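Long-range contacts in CRISPR-associated protein CasA/Cse1 (Thermus thermophilus, PDB 4EJ3), which forms part of the Cascade ribonucleoprotein complex of type I-E CRISPR antiviral defence, in which it probably helps to target invading nucleic acids: residues A[44-49]-A[94-99]; A[55-60]-A[364-369]; A[383-388]-A[457-462]. All coordinates share one frame; numbering follows the deposited sequence.

Overall arrangement
Three separate junctions, none touching another, are spread through the chain. Contact 2 lies near its middle, about 8 Å from the chain centre; contacts 1 and 3 lie about 25 and 26 Å from that centre, with centres 39 Å apart. Contact 1 is the most buried and mostly apolar, joining the end of helix 40-45 to the start of helix 97-106. Its L44 and I99 also pack on helix 58-75, whose first turn makes contact 2 against strand 362-372, where proline and isoleucine packing is joined by an arginine binding carbonyls. Contact 3, on helix 380-411, which follows that strand, is partly exposed and sets one asparagine and a lysine stem against a turn between helices.

Contact 1 (A[44-49]-A[94-99]); sequences LLRAHE and FPQDPI
L45 and Q96 bring the two backbones closest, their CA atoms 6.5 Å apart, where the last turn of helix 40-45 faces the segment that leads into helix 97-106. R46 is the first residue to leave the helical conformation. L45 does most of the apolar work: its CD2 branch meets CG of Q96 and, 3.5 Å away, CG2 of I99. The leucine and isoleucine side chains run past each other in opposite directions, flank against flank. In I99 the CG2 methyl stands opposite the backbone N, which turns this branch to the leucines; L44 CD1 reaches the same CG2 more loosely, at 4.2 Å. Q96 bends at its second torsion (133°), and its amide arrives beside the end of the helix. There NE2 lies 3.3 Å from L45 O, while OE1 is 3.6 Å from NH1 of R46. The guanidinium and amide planes stand 77° apart, so the two groups do not stack. F94 offers its ring edge to the same helix end, with CE1 3.2 Å from L44 O and the oxygen near the ring plane. Such an edge-on approach would let the slightly positive hydrogen on CE1 face the carbonyl, which also accepts a weak bond from A47 N. L72 of helix 58-75 covers both L44 and I99, and the F94 ring packs on W88, L208 and L212. The arrangement belongs to a small helical core in the N-terminal part of Cse1, in which the end of helix 40-45 and the start of helix 97-106 pack against helix 58-75.

Contact 2 (A[55-60]-A[364-369]); sequences TPSPLE and LDIRRE
The N-terminus of helix 58-75 is seated on strand 362-372, an outermost strand of a three-stranded antiparallel sheet, with P58 set between I366 and R368. Strand alternation directs both of these residues at the helix, and the CA atoms of P58 and R368 approach to 5.6 Å. The proline ring lies over the strand backbone: its CB is 3.4 Å from R367 O, and its CD is 3.6 Å from I366 CD1, the two side chains crossing at about a right angle. CG2 of I366 takes the next helix residue, L59, whose CD1 lies 3.7 Å away. R368 leaves its backbone with CG opposite the N (chi1 175°) and bends at chi3, carrying its guanidinium to the segment before the helix. P58 lies over one face of this group. NH2 donates to P56 O at 3.0 Å, from well above the carbonyl plane, and weaker bonds run from NH1 and NH2 to T55 O. A salt bridge from NH1 to E61 adds an acidic partner from the helix itself. The helix start is fixed from within: S57 OG accepts from E60 N at 3.1 Å with a nearly straight bond (163°), and weakly from L59 N, while T55 OG1 donates to E60 OE2. This is a serine N-cap followed by proline at the first helical position, a common way to begin an alpha-helix.

Contact 3 (A[383-388]-A[457-462]); sequences EENLEK and EEEASL
The carboxamide of N385 fits against the turn at E458 and E459 and the start of helix 461-484 at S461 and L462, which distribute themselves about its plane. L462 lies to one side, its CB and CD2 each 3.9 Å from N385 OD1. Across the plane are the E458 carbonyl and the side chain of E459, whose CG comes within 4.0 Å of OD1. The ND2 end points between E458 O and S461 OG, but its separations from both are implausibly short and badly angled, so bonding to either is doubtful; a weak hydrogen bond does run from ND2 to V456 O. The turn has its own tie in S461 OG, which donates to E458 O at 3.2 Å. With chi1 of 73°, this hydroxyl sits between its own backbone N and carbonyl carbon, and it meets the E458 oxygen from above the carbonyl plane. Here the connection between helices 437-454 and 461-484 meets the flank of helix 380-411, at one end of the helical bundle that forms the C-terminal domain of Cse1. The CA atoms of N385 and L462 approach to 6.5 Å. One turn along from N385, K388 contributes the aliphatic part of its chain: CD is 3.6 Å from L462 CD2, and CB is 3.8 Å from L462 CD1. The two side chains cross at about a right angle, the leucine fork being brought there by a CG nearly opposite its backbone N (chi1 -164°). The lysine's charged end leads away from the turn.

Contact 1 (A[44-49]-A[94-99])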
loop_
_atom_site.group_PDB
_atom_site.type_symbol
_atom_site.label_atom_id
_atom_site.label_comp_id
_atom_site.label_asym_id
_atom_site.label_seq_id
_atom_site.Cartn_x
_atom_site.Cartn_y
_atom_site.Cartn_z
ATOM N N LEU A 44 3.868 0.619 21.028
ATOM C CA LEU A 44 2.679 -0.166 21.364
ATOM C C LEU A 44 2.025 0.285 22.678
ATOM O O LEU A 44 0.842 0.648 22.708
ATOM C CB LEU A 44 3.009 -1.660 21.425
ATOM C CG LEU A 44 3.332 -2.323 20.082
ATOM C CD1 LEU A 44 3.623 -3.796 20.278
ATOM C CD2 LEU A 44 2.187 -2.131 19.107
ATOM N N LEU A 45 2.796 0.262 23.762
ATOM C CA LEU A 45 2.250 0.534 25.089
ATOM C C LEU A 45 1.656 1.942 25.209
ATOM O O LEU A 45 0.634 2.114 25.873
ATOM C CB LEU A 45 3.311 0.283 26.168
ATOM C CG LEU A 45 3.749 -1.187 26.296
ATOM C CD1 LEU A 45 4.724 -1.401 27.449
ATOM C CD2 LEU A 45 2.542 -2.108 26.442
ATOM N N ARG A 46 2.268 2.922 24.537
ATOM C CA ARG A 46 1.811 4.318 24.587
ATOM C C ARG A 46 1.379 4.882 23.215
ATOM O O ARG A 46 1.647 6.034 22.876
ATOM C CB ARG A 46 2.876 5.176 25.301
ATOM C CG ARG A 46 2.635 5.196 26.845
ATOM C CD ARG A 46 3.875 5.405 27.742
ATOM N NE ARG A 46 4.578 4.163 28.122
ATOM C CZ ARG A 46 4.108 3.194 28.927
ATOM N NH1 ARG A 46 2.878 3.242 29.453
ATOM N NH2 ARG A 46 4.872 2.131 29.182
ATOM N N ALA A 47 0.641 4.071 22.461
ATOM C CA ALA A 47 0.216 4.408 21.096
ATOM C C ALA A 47 -0.686 5.655 20.964
ATOM O O ALA A 47 -0.643 6.368 19.953
ATOM C CB ALA A 47 -0.483 3.200 20.475
ATOM N N HIS A 48 -1.503 5.903 21.980
ATOM C CA HIS A 48 -2.465 7.010 21.981
ATOM C C HIS A 48 -1.826 8.397 22.006
ATOM O O HIS A 48 -2.482 9.379 21.667
ATOM C CB HIS A 48 -3.425 6.878 23.171
ATOM C CG HIS A 48 -2.738 6.633 24.477
ATOM N ND1 HIS A 48 -2.432 5.366 24.927
ATOM C CD2 HIS A 48 -2.286 7.490 25.422
ATOM C CE1 HIS A 48 -1.820 5.453 26.094
ATOM N NE2 HIS A 48 -1.720 6.731 26.419
ATOM N N GLU A 49 -0.561 8.477 22.414
ATOM C CA GLU A 49 0.149 9.756 22.479
ATOM C C GLU A 49 0.715 10.223 21.141
ATOM O O GLU A 49 1.238 11.326 21.059
ATOM C CB GLU A 49 1.312 9.678 23.488
ATOM C CG GLU A 49 0.917 9.406 24.949
ATOM C CD GLU A 49 2.106 9.544 25.903
ATOM O OE1 GLU A 49 2.423 8.554 26.621
ATOM O OE2 GLU A 49 2.718 10.646 25.924
ATOM N N PHE A 94 -4.947 -1.036 24.749
ATOM C CA PHE A 94 -5.161 -2.497 24.743
ATOM C C PHE A 94 -4.490 -3.155 25.943
ATOM O O PHE A 94 -3.617 -2.554 26.558
ATOM C CB PHE A 94 -4.750 -3.198 23.414
ATOM C CG PHE A 94 -3.744 -2.457 22.581
ATOM C CD1 PHE A 94 -2.516 -2.094 23.102
ATOM C CD2 PHE A 94 -4.015 -2.170 21.248
ATOM C CE1 PHE A 94 -1.597 -1.418 22.324
ATOM C CE2 PHE A 94 -3.093 -1.503 20.469
ATOM C CZ PHE A 94 -1.885 -1.126 21.009
ATOM N N PRO A 95 -4.898 -4.402 26.270
ATOM C CA PRO A 95 -4.329 -5.097 27.417
ATOM C C PRO A 95 -2.821 -4.923 27.442
ATOM O O PRO A 95 -2.122 -5.323 26.511
ATOM C CB PRO A 95 -4.701 -6.561 27.166
ATOM C CG PRO A 95 -5.918 -6.495 26.337
ATOM C CD PRO A 95 -5.748 -5.299 25.468
ATOM N N GLN A 96 -2.330 -4.320 28.507
ATOM C CA GLN A 96 -0.958 -3.886 28.538
ATOM C C GLN A 96 -0.012 -4.989 29.031
ATOM O O GLN A 96 1.090 -5.150 28.499
ATOM C CB GLN A 96 -0.857 -2.617 29.377
ATOM C CG GLN A 96 0.354 -1.788 29.056
ATOM C CD GLN A 96 0.041 -0.323 28.883
ATOM O OE1 GLN A 96 0.597 0.515 29.590
ATOM N NE2 GLN A 96 -0.836 -0.001 27.926
ATOM N N ASP A 97 -0.453 -5.771 30.009
ATOM C CA ASP A 97 0.401 -6.811 30.576
ATOM C C ASP A 97 0.811 -7.861 29.535
ATOM O O ASP A 97 1.979 -8.210 29.449
ATOM C CB ASP A 97 -0.258 -7.469 31.806
ATOM C CG ASP A 97 -0.481 -6.482 32.966
ATOM O OD1 ASP A 97 0.131 -5.383 32.971
ATOM O OD2 ASP A 97 -1.279 -6.808 33.878
ATOM N N PRO A 98 -0.138 -8.353 28.728
ATOM C CA PRO A 98 0.259 -9.363 27.750
ATOM C C PRO A 98 1.209 -8.846 26.666
ATOM O O PRO A 98 1.885 -9.658 26.037
ATOM C CB PRO A 98 -1.076 -9.810 27.132
ATOM C CG PRO A 98 -2.122 -9.364 28.081
ATOM C CD PRO A 98 -1.586 -8.101 28.678
ATOM N N ILE A 99 1.257 -7.530 26.439
ATOM C CA ILE A 99 2.251 -6.945 25.537
ATOM C C ILE A 99 3.619 -7.034 26.201
ATOM O O ILE A 99 4.587 -7.465 25.585
ATOM C CB ILE A 99 1.931 -5.461 25.167
ATOM C CG1 ILE A 99 0.604 -5.351 24.404
ATOM C CG2 ILE A 99 3.039 -4.843 24.328
ATOM C CD1 ILE A 99 0.524 -6.217 23.172
#

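Contact 2 (A[55-60]-A[364-369])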
loop_
_atom_site.group_PDB
_atom_site.type_symbol
_atom_site.label_atom_id
_atom_site.label_comp_id
_atom_site.label_asym_id
_atom_site.label_seq_id
_atom_site.Cartn_x
_atom_site.Cartn_y
_atom_site.Cartn_z
ATOM N N THR A 55 6.731 9.056 8.214
ATOM C CA THR A 55 7.915 8.809 7.412
ATOM C C THR A 55 7.669 9.213 5.965
ATOM O O THR A 55 6.550 9.070 5.452
ATOM C CB THR A 55 8.335 7.337 7.477
ATOM O OG1 THR A 55 9.480 7.143 6.646
ATOM C CG2 THR A 55 7.199 6.413 7.019
ATOM N N PRO A 56 8.703 9.750 5.307
ATOM C CA PRO A 56 8.566 10.120 3.900
ATOM C C PRO A 56 8.310 8.928 2.973
ATOM O O PRO A 56 7.625 9.074 1.969
ATOM C CB PRO A 56 9.916 10.766 3.574
ATOM C CG PRO A 56 10.491 11.164 4.887
ATOM C CD PRO A 56 9.996 10.174 5.873
ATOM N N SER A 57 8.861 7.766 3.304
ATOM C CA SER A 57 8.687 6.574 2.485
ATOM C C SER A 57 7.384 5.881 2.831
ATOM O O SER A 57 7.217 5.432 3.962
ATOM C CB SER A 57 9.826 5.587 2.701
ATOM O OG SER A 57 9.522 4.350 2.093
ATOM N N PRO A 58 6.469 5.762 1.859
ATOM C CA PRO A 58 5.223 5.051 2.126
ATOM C C PRO A 58 5.463 3.568 2.392
ATOM O O PRO A 58 4.647 2.928 3.043
ATOM C CB PRO A 58 4.418 5.225 0.825
ATOM C CG PRO A 58 5.146 6.237 0.030
ATOM C CD PRO A 58 6.558 6.176 0.453
ATOM N N LEU A 59 6.567 3.042 1.868
ATOM C CA LEU A 59 6.961 1.664 2.106
ATOM C C LEU A 59 7.368 1.460 3.557
ATOM O O LEU A 59 6.994 0.467 4.155
ATOM C CB LEU A 59 8.105 1.256 1.166
ATOM C CG LEU A 59 7.805 1.346 -0.336
ATOM C CD1 LEU A 59 8.883 0.637 -1.139
ATOM C CD2 LEU A 59 6.435 0.786 -0.665
ATOM N N GLU A 60 8.118 2.403 4.121
ATOM C CA GLU A 60 8.469 2.359 5.542
ATOM C C GLU A 60 7.234 2.394 6.441
ATOM O O GLU A 60 7.091 1.560 7.330
ATOM C CB GLU A 60 9.393 3.522 5.914
ATOM C CG GLU A 60 10.810 3.358 5.395
ATOM C CD GLU A 60 11.771 4.404 5.940
ATOM O OE1 GLU A 60 12.977 4.353 5.591
ATOM O OE2 GLU A 60 11.325 5.276 6.717
ATOM N N LEU A 364 9.164 1.509 -10.518
ATOM C CA LEU A 364 8.994 2.799 -11.177
ATOM C C LEU A 364 8.688 3.943 -10.211
ATOM O O LEU A 364 9.102 5.075 -10.455
ATOM C CB LEU A 364 7.902 2.702 -12.253
ATOM C CG LEU A 364 8.384 2.095 -13.581
ATOM C CD1 LEU A 364 7.284 1.314 -14.298
ATOM C CD2 LEU A 364 8.951 3.182 -14.481
ATOM N N ASP A 365 7.962 3.659 -9.128
ATOM C CA ASP A 365 7.558 4.705 -8.177
ATOM C C ASP A 365 7.041 4.148 -6.833
ATOM O O ASP A 365 6.594 3.003 -6.755
ATOM C CB ASP A 365 6.482 5.599 -8.823
ATOM C CG ASP A 365 6.455 7.013 -8.246
ATOM O OD1 ASP A 365 7.459 7.446 -7.629
ATOM O OD2 ASP A 365 5.423 7.699 -8.415
ATOM N N ILE A 366 7.121 4.969 -5.785
ATOM C CA ILE A 366 6.500 4.668 -4.491
ATOM C C ILE A 366 5.479 5.751 -4.125
ATOM O O ILE A 366 5.803 6.943 -4.078
ATOM C CB ILE A 366 7.542 4.492 -3.342
ATOM C CG1 ILE A 366 8.379 5.753 -3.124
ATOM C CG2 ILE A 366 8.466 3.322 -3.633
ATOM C CD1 ILE A 366 9.267 5.684 -1.884
ATOM N N ARG A 367 4.242 5.332 -3.868
ATOM C CA ARG A 367 3.160 6.279 -3.623
ATOM C C ARG A 367 2.367 6.080 -2.343
ATOM O O ARG A 367 2.224 4.974 -1.820
ATOM C CB ARG A 367 2.212 6.344 -4.827
ATOM C CG ARG A 367 2.602 7.481 -5.788
ATOM C CD ARG A 367 1.460 8.027 -6.637
ATOM N NE ARG A 367 1.434 7.423 -7.968
ATOM C CZ ARG A 367 0.634 6.425 -8.336
ATOM N NH1 ARG A 367 -0.242 5.888 -7.486
ATOM N NH2 ARG A 367 0.706 5.963 -9.578
ATOM N N ARG A 368 1.888 7.210 -1.840
ATOM C CA ARG A 368 0.931 7.266 -0.769
ATOM C C ARG A 368 -0.270 8.023 -1.325
ATOM O O ARG A 368 -0.113 9.065 -1.960
ATOM C CB ARG A 368 1.531 7.997 0.430
ATOM C CG ARG A 368 0.563 8.214 1.586
ATOM C CD ARG A 368 1.275 8.619 2.880
ATOM N NE ARG A 368 2.518 9.328 2.588
ATOM C CZ ARG A 368 3.728 8.986 3.024
ATOM N NH1 ARG A 368 3.902 7.960 3.835
ATOM N NH2 ARG A 368 4.781 9.703 2.657
ATOM N N GLU A 369 -1.463 7.483 -1.115
ATOM C CA GLU A 369 -2.678 8.182 -1.492
ATOM C C GLU A 369 -3.662 8.138 -0.339
ATOM O O GLU A 369 -3.746 7.144 0.382
ATOM C CB GLU A 369 -3.273 7.588 -2.765
ATOM C CG GLU A 369 -2.403 7.865 -3.991
ATOM C CD GLU A 369 -3.099 7.592 -5.321
ATOM O OE1 GLU A 369 -4.336 7.778 -5.401
ATOM O OE2 GLU A 369 -2.407 7.207 -6.295
#

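Contact 3 (A[383-388]-A[457-462])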
loop_
_atom_site.group_PDB
_atom_site.type_symbol
_atom_site.label_atom_id
_atom_site.label_comp_id
_atom_site.label_asym_id
_atom_site.label_seq_id
_atom_site.Cartn_x
_atom_site.Cartn_y
_atom_site.Cartn_z
ATOM N N GLU A 383 -23.005 1.804 -2.358
ATOM C CA GLU A 383 -22.379 0.991 -3.403
ATOM C C GLU A 383 -23.039 1.197 -4.782
ATOM O O GLU A 383 -22.342 1.240 -5.797
ATOM C CB GLU A 383 -22.380 -0.497 -3.012
ATOM C CG GLU A 383 -21.429 -0.833 -1.863
ATOM C CD GLU A 383 -21.280 -2.334 -1.593
ATOM O OE1 GLU A 383 -21.492 -3.170 -2.504
ATOM O OE2 GLU A 383 -20.929 -2.684 -0.447
ATOM N N GLU A 384 -24.370 1.325 -4.817
ATOM C CA GLU A 384 -25.097 1.612 -6.073
ATOM C C GLU A 384 -24.715 2.991 -6.597
ATOM O O GLU A 384 -24.507 3.176 -7.796
ATOM C CB GLU A 384 -26.617 1.539 -5.874
ATOM N N ASN A 385 -24.610 3.947 -5.679
ATOM C CA ASN A 385 -24.150 5.289 -6.002
ATOM C C ASN A 385 -22.715 5.266 -6.550
ATOM O O ASN A 385 -22.392 6.001 -7.493
ATOM C CB ASN A 385 -24.237 6.192 -4.763
ATOM C CG ASN A 385 -25.109 7.423 -4.982
ATOM O OD1 ASN A 385 -26.052 7.409 -5.775
ATOM N ND2 ASN A 385 -24.804 8.489 -4.264
ATOM N N LEU A 386 -21.872 4.411 -5.968
ATOM C CA LEU A 386 -20.478 4.261 -6.397
ATOM C C LEU A 386 -20.323 3.661 -7.797
ATOM O O LEU A 386 -19.539 4.162 -8.605
ATOM C CB LEU A 386 -19.713 3.389 -5.403
ATOM C CG LEU A 386 -18.230 3.162 -5.696
ATOM C CD1 LEU A 386 -17.462 4.476 -5.659
ATOM C CD2 LEU A 386 -17.661 2.180 -4.703
ATOM N N GLU A 387 -21.046 2.577 -8.071
ATOM C CA GLU A 387 -21.012 1.942 -9.394
ATOM C C GLU A 387 -21.437 2.929 -10.486
ATOM O O GLU A 387 -20.761 3.057 -11.501
ATOM C CB GLU A 387 -21.900 0.686 -9.425
ATOM C CG GLU A 387 -21.833 -0.098 -10.743
ATOM C CD GLU A 387 -22.442 -1.504 -10.662
ATOM O OE1 GLU A 387 -22.706 -2.096 -11.741
ATOM O OE2 GLU A 387 -22.658 -2.014 -9.531
ATOM N N LYS A 388 -22.553 3.622 -10.263
ATOM C CA LYS A 388 -23.021 4.671 -11.178
ATOM C C LYS A 388 -21.930 5.709 -11.463
ATOM O O LYS A 388 -21.621 5.989 -12.624
ATOM C CB LYS A 388 -24.272 5.384 -10.623
ATOM C CG LYS A 388 -25.622 4.811 -11.101
ATOM C CD LYS A 388 -26.754 5.128 -10.105
ATOM C CE LYS A 388 -28.152 5.057 -10.739
ATOM N NZ LYS A 388 -28.513 3.687 -11.219
ATOM N N GLU A 457 -22.966 8.331 0.616
ATOM C CA GLU A 457 -24.184 7.693 1.135
ATOM C C GLU A 457 -25.437 8.485 0.750
ATOM O O GLU A 457 -26.555 7.960 0.809
ATOM C CB GLU A 457 -24.120 7.525 2.656
ATOM C CG GLU A 457 -24.914 6.325 3.164
ATOM C CD GLU A 457 -25.342 6.445 4.623
ATOM O OE1 GLU A 457 -24.624 7.091 5.427
ATOM O OE2 GLU A 457 -26.403 5.876 4.965
ATOM N N GLU A 458 -25.242 9.741 0.347
ATOM C CA GLU A 458 -26.342 10.591 -0.112
ATOM C C GLU A 458 -26.729 10.109 -1.504
ATOM O O GLU A 458 -25.889 9.564 -2.223
ATOM C CB GLU A 458 -25.937 12.076 -0.211
ATOM C CG GLU A 458 -24.880 12.595 0.778
ATOM C CD GLU A 458 -25.459 13.329 1.967
ATOM O OE1 GLU A 458 -26.415 12.816 2.593
ATOM O OE2 GLU A 458 -24.934 14.421 2.284
ATOM N N GLU A 459 -27.992 10.300 -1.883
ATOM C CA GLU A 459 -28.374 10.161 -3.288
ATOM C C GLU A 459 -28.341 11.557 -3.938
ATOM O O GLU A 459 -28.509 11.686 -5.152
ATOM C CB GLU A 459 -29.736 9.446 -3.446
ATOM C CG GLU A 459 -29.709 8.300 -4.496
ATOM C CD GLU A 459 -31.020 7.503 -4.609
ATOM O OE1 GLU A 459 -31.471 6.898 -3.603
ATOM O OE2 GLU A 459 -31.585 7.457 -5.724
ATOM N N ALA A 460 -28.086 12.586 -3.123
ATOM C CA ALA A 460 -27.839 13.954 -3.606
ATOM C C ALA A 460 -26.384 14.176 -4.038
ATOM O O ALA A 460 -26.011 15.289 -4.425
ATOM C CB ALA A 460 -28.208 14.965 -2.528
ATOM N N SER A 461 -25.566 13.126 -3.951
ATOM C CA SER A 461 -24.155 13.191 -4.327
ATOM C C SER A 461 -23.961 12.920 -5.809
ATOM O O SER A 461 -23.130 13.547 -6.466
ATOM C CB SER A 461 -23.368 12.145 -3.549
ATOM O OG SER A 461 -23.643 10.839 -4.036
ATOM N N LEU A 462 -24.727 11.966 -6.324
ATOM C CA LEU A 462 -24.589 11.542 -7.707
ATOM C C LEU A 462 -24.669 12.736 -8.655
ATOM O O LEU A 462 -24.060 12.731 -9.723
ATOM C CB LEU A 462 -25.668 10.508 -8.044
ATOM C CG LEU A 462 -25.485 9.658 -9.298
ATOM C CD1 LEU A 462 -24.155 8.939 -9.297
ATOM C CD2 LEU A 462 -26.626 8.664 -9.387
#